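Local atomic coordinates of septation protein imp2 (Schizosaccharomyces pombe, PDB entry 5C1F), a protein that is required for normal septation, where it takes part in disassembly of the medial ring, and binds membrane phospholipids. Residues R44-E49 against L95-V100; E49-R54 against K87-I92. All blocks are in the same frame, centred on the assembly; numbering follows the deposited sequence.

Overall arrangement
Interactions 1 and 2 are successive rungs on one antiparallel helix pair of the F-BAR domain, helix 18-59 against helix 69-155, with centres about 9 Å apart. Moving forward along the first helix means moving backward along the second: Ala45 lies nearest Leu96 in interaction 1, Ala52 nearest Leu90 in interaction 2. The local axes draw in from 9.0 Å to 8.0 Å between them. Glu49 belongs to both, and Glu48 OE2 of interaction 1 lies 2.6 Å from His89 ND1 of interaction 2, a probable hydrogen bond. Both contacts also reach the second subunit, where Glu48 and Tyr51 of one chain meet Tyr51 and Glu48 of the other.

Interaction 1 (R44-E49 against L95-V100)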
# COMPACT_ATOMS: atom_id res chain seq x y z
N ARG A 44 10.05 3.86 3.57
CA ARG A 44 8.63 3.77 3.87
C ARG A 44 7.78 4.62 2.93
O ARG A 44 6.67 4.24 2.55
CB ARG A 44 8.37 4.18 5.33
CG ARG A 44 6.93 4.04 5.77
CD ARG A 44 6.43 2.61 5.59
NE ARG A 44 5.01 2.50 5.92
CZ ARG A 44 4.02 2.72 5.06
NH1 ARG A 44 4.29 3.05 3.81
NH2 ARG A 44 2.76 2.60 5.46
N ALA A 45 8.33 5.77 2.53
CA ALA A 45 7.64 6.67 1.62
C ALA A 45 7.63 6.11 0.20
O ALA A 45 6.62 6.19 -0.50
CB ALA A 45 8.29 8.04 1.64
N ASN A 46 8.76 5.55 -0.22
CA ASN A 46 8.86 4.96 -1.55
C ASN A 46 7.99 3.72 -1.67
O ASN A 46 7.41 3.46 -2.73
CB ASN A 46 10.31 4.62 -1.89
CG ASN A 46 11.08 5.82 -2.41
OD1 ASN A 46 10.50 6.75 -2.98
ND2 ASN A 46 12.39 5.82 -2.20
N ILE A 47 7.90 2.95 -0.59
CA ILE A 47 7.00 1.81 -0.52
C ILE A 47 5.57 2.27 -0.76
O ILE A 47 4.83 1.67 -1.54
CB ILE A 47 7.10 1.08 0.84
CG1 ILE A 47 8.46 0.40 0.97
CG2 ILE A 47 5.98 0.06 0.98
CD1 ILE A 47 8.68 -0.26 2.32
N GLU A 48 5.19 3.36 -0.10
CA GLU A 48 3.84 3.90 -0.23
C GLU A 48 3.58 4.42 -1.64
O GLU A 48 2.49 4.23 -2.19
CB GLU A 48 3.61 5.02 0.78
CG GLU A 48 2.14 5.42 0.93
CD GLU A 48 1.33 4.39 1.69
OE1 GLU A 48 1.92 3.41 2.19
OE2 GLU A 48 0.09 4.56 1.80
N GLU A 49 4.58 5.06 -2.23
CA GLU A 49 4.46 5.62 -3.56
C GLU A 49 4.25 4.53 -4.61
O GLU A 49 3.34 4.62 -5.43
CB GLU A 49 5.70 6.45 -3.92
CG GLU A 49 5.60 7.18 -5.25
CD GLU A 49 6.84 8.01 -5.56
OE1 GLU A 49 7.75 8.06 -4.71
OE2 GLU A 49 6.90 8.62 -6.65
N LEU A 95 3.27 13.24 1.38
CA LEU A 95 3.38 13.82 2.71
C LEU A 95 4.40 13.06 3.56
O LEU A 95 5.10 13.66 4.39
CB LEU A 95 2.01 13.83 3.41
CG LEU A 95 0.95 14.72 2.75
CD1 LEU A 95 -0.43 14.50 3.38
CD2 LEU A 95 1.34 16.19 2.84
N LEU A 96 4.51 11.75 3.35
CA LEU A 96 5.52 10.96 4.04
C LEU A 96 6.91 11.44 3.67
O LEU A 96 7.83 11.42 4.49
CB LEU A 96 5.37 9.47 3.71
CG LEU A 96 4.25 8.69 4.40
CD1 LEU A 96 4.21 7.25 3.92
CD2 LEU A 96 4.40 8.75 5.92
N GLN A 97 7.07 11.89 2.42
CA GLN A 97 8.35 12.41 1.97
C GLN A 97 8.59 13.82 2.49
O GLN A 97 9.65 14.10 3.03
CB GLN A 97 8.42 12.39 0.44
CG GLN A 97 8.92 11.06 -0.10
CD GLN A 97 8.48 10.78 -1.53
OE1 GLN A 97 7.90 11.64 -2.19
NE2 GLN A 97 8.75 9.57 -2.01
N ASP A 98 7.60 14.69 2.35
CA ASP A 98 7.77 16.10 2.69
C ASP A 98 7.71 16.38 4.19
O ASP A 98 8.54 17.13 4.71
CB ASP A 98 6.72 16.94 1.98
CG ASP A 98 6.83 16.86 0.47
OD1 ASP A 98 7.96 16.64 -0.02
OD2 ASP A 98 5.80 17.01 -0.22
N ASP A 99 6.75 15.78 4.89
CA ASP A 99 6.54 16.10 6.30
C ASP A 99 7.26 15.16 7.26
O ASP A 99 7.48 15.49 8.42
CB ASP A 99 5.04 16.09 6.63
CG ASP A 99 4.28 17.14 5.86
OD1 ASP A 99 4.91 18.08 5.33
OD2 ASP A 99 3.04 17.03 5.77
N VAL A 100 7.63 13.97 6.78
CA VAL A 100 8.32 13.02 7.65
C VAL A 100 9.79 12.89 7.26
O VAL A 100 10.66 13.36 7.98
CB VAL A 100 7.62 11.65 7.63
CG1 VAL A 100 8.28 10.71 8.63
CG2 VAL A 100 6.15 11.80 7.95
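Ala45 meets both Leu96 and Gln97: its CB sits 3.5 Å from Gln97 CG and 3.9 Å from Leu96 CB. With CG anti to its own carbonyl carbon (chi1 -77°), Leu96 sends CD1 across to the first helix, where it touches Glu48 CB at 3.9 Å, the two side chains crossing at about a right angle. The same methyl lies over one face of the Arg44 guanidinium. That group is held in turn by Glu48 of its own helix: NH1 to OE1 is a salt bridge of 2.9 Å, with OE1 almost exactly in the guanidinium plane. The two helices, their local axes 9.0 Å apart, belong to the antiparallel bundle of an F-BAR domain, in which Leu96 also touches Phe229 of helix 162-252. Across the dimer interface, Tyr51 of the second subunit hydrogen-bonds the same Glu48 OE1, so this oxygen takes bonds from Arg44 NH1 and from the tyrosine hydroxyl, with Arg44 NH2 adding a weak third. At the more exposed margin, Gln97 runs extended beyond CG and brings NE2 to Glu49 OE1 at 3.3 Å, the N-H pointing fairly straight (159°). Glu49, extended as well, receives it from above its carboxylate plane; carboxylate and amide planes stand 75° apart.

Interaction 2 (E49-R54 against K87-I92); sequences EDYAKR and KSHLQI
Tyr51 turns the edge of its ring to the face of His89, a T-shaped pair with centroids 5.0 Å apart and planes at 83°. The closest atoms are Tyr51 CE2 and His89 CE1, 3.6 Å apart, and CE2 stands over the rim of the imidazole rather than its middle. Tyr51 has CG anti to its backbone N (chi1 -172°), which carries the ring to the flank of its helix where His89 lies. Beside the rings, Ala52 CB presses on the opposing backbone, 3.4 Å from Leu90 N, and touches the CB atoms of His89 and Leu90 at 3.8 and 3.9 Å. A methyl at this point fits the 8.0 Å separation of the local helix axes, which run antiparallel at 156° in the F-BAR bundle. Further out, both imidazole nitrogens of His89 are engaged, ND1 with Glu48 and NE2 with Asp240 of helix 162-252, and these two bonds fix the rotation of the ring that Tyr51 meets. A leucine in place of His89 would probably leave Glu48 and Asp240 without their shared partner and the Tyr51 edge without a flat face to rest on. Tyr51 itself is held from across the dimer, its OH by Glu48 and its ring by stacking on Tyr51 of the second subunit.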
# COMPACT_ATOMS: atom_id res chain seq x y z
N GLU A 49 4.58 5.06 -2.23
CA GLU A 49 4.46 5.62 -3.56
C GLU A 49 4.25 4.53 -4.61
O GLU A 49 3.34 4.62 -5.43
CB GLU A 49 5.70 6.45 -3.92
CG GLU A 49 5.60 7.18 -5.25
CD GLU A 49 6.84 8.01 -5.56
OE1 GLU A 49 7.75 8.06 -4.71
OE2 GLU A 49 6.90 8.62 -6.65
N ASP A 50 5.09 3.50 -4.56
CA ASP A 50 4.99 2.36 -5.46
C ASP A 50 3.62 1.70 -5.36
O ASP A 50 3.02 1.34 -6.37
CB ASP A 50 6.09 1.34 -5.14
CG ASP A 50 6.03 0.12 -6.04
OD1 ASP A 50 5.83 0.28 -7.26
OD2 ASP A 50 6.20 -1.01 -5.52
N TYR A 51 3.15 1.54 -4.13
CA TYR A 51 1.82 1.02 -3.82
C TYR A 51 0.75 1.87 -4.52
O TYR A 51 -0.12 1.35 -5.22
CB TYR A 51 1.63 1.01 -2.30
CG TYR A 51 0.39 0.33 -1.76
CD1 TYR A 51 0.08 -0.98 -2.09
CD2 TYR A 51 -0.44 0.99 -0.87
CE1 TYR A 51 -1.05 -1.61 -1.57
CE2 TYR A 51 -1.56 0.38 -0.34
CZ TYR A 51 -1.86 -0.92 -0.69
OH TYR A 51 -2.99 -1.51 -0.16
N ALA A 52 0.84 3.18 -4.33
CA ALA A 52 -0.08 4.12 -4.96
C ALA A 52 -0.03 4.03 -6.49
O ALA A 52 -1.07 3.99 -7.14
CB ALA A 52 0.23 5.53 -4.51
N LYS A 53 1.17 4.01 -7.05
CA LYS A 53 1.33 3.98 -8.51
C LYS A 53 0.71 2.72 -9.11
O LYS A 53 -0.01 2.80 -10.11
CB LYS A 53 2.80 4.05 -8.89
CG LYS A 53 3.46 5.40 -8.65
CD LYS A 53 4.94 5.34 -9.00
CE LYS A 53 5.61 6.69 -8.86
NZ LYS A 53 7.06 6.62 -9.20
N ARG A 54 0.98 1.57 -8.51
CA ARG A 54 0.45 0.31 -9.00
C ARG A 54 -1.08 0.28 -8.88
O ARG A 54 -1.76 -0.24 -9.77
CB ARG A 54 1.06 -0.87 -8.24
CG ARG A 54 2.56 -1.06 -8.48
CD ARG A 54 3.03 -2.41 -7.97
NE ARG A 54 2.35 -3.52 -8.63
CZ ARG A 54 2.53 -4.80 -8.33
NH1 ARG A 54 3.37 -5.15 -7.37
NH2 ARG A 54 1.86 -5.74 -8.99
N LYS A 87 -5.29 7.62 -5.37
CA LYS A 87 -5.04 9.06 -5.25
C LYS A 87 -4.66 9.44 -3.83
O LYS A 87 -3.76 10.25 -3.60
CB LYS A 87 -6.27 9.87 -5.67
CG LYS A 87 -6.75 9.62 -7.08
CD LYS A 87 -8.09 10.29 -7.31
CE LYS A 87 -8.71 9.89 -8.64
NZ LYS A 87 -10.06 10.50 -8.83
N SER A 88 -5.38 8.86 -2.87
CA SER A 88 -5.12 9.12 -1.46
C SER A 88 -3.73 8.63 -1.08
O SER A 88 -2.94 9.37 -0.50
CB SER A 88 -6.19 8.46 -0.59
OG SER A 88 -5.88 8.56 0.79
N HIS A 89 -3.44 7.37 -1.41
CA HIS A 89 -2.14 6.79 -1.10
C HIS A 89 -1.00 7.57 -1.77
O HIS A 89 0.09 7.67 -1.20
CB HIS A 89 -2.10 5.32 -1.51
CG HIS A 89 -2.79 4.41 -0.54
ND1 HIS A 89 -2.22 4.01 0.65
CD2 HIS A 89 -4.02 3.83 -0.58
CE1 HIS A 89 -3.05 3.23 1.30
NE2 HIS A 89 -4.15 3.10 0.58
N LEU A 90 -1.24 8.13 -2.95
CA LEU A 90 -0.22 8.94 -3.61
C LEU A 90 0.03 10.22 -2.83
O LEU A 90 1.18 10.63 -2.64
CB LEU A 90 -0.62 9.27 -5.05
CG LEU A 90 0.45 10.01 -5.87
CD1 LEU A 90 1.73 9.19 -5.95
CD2 LEU A 90 -0.05 10.36 -7.26
N GLN A 91 -1.06 10.85 -2.38
CA GLN A 91 -0.98 12.04 -1.55
C GLN A 91 -0.27 11.73 -0.22
O GLN A 91 0.55 12.51 0.25
CB GLN A 91 -2.38 12.61 -1.29
CG GLN A 91 -2.46 13.73 -0.26
CD GLN A 91 -1.93 15.06 -0.78
OE1 GLN A 91 -0.75 15.20 -1.07
NE2 GLN A 91 -2.82 16.05 -0.88
N ILE A 92 -0.58 10.58 0.36
CA ILE A 92 0.04 10.17 1.62
C ILE A 92 1.54 9.95 1.45
O ILE A 92 2.33 10.37 2.30
CB ILE A 92 -0.62 8.88 2.17
CG1 ILE A 92 -2.08 9.15 2.55
CG2 ILE A 92 0.14 8.38 3.40
CD1 ILE A 92 -2.24 10.18 3.65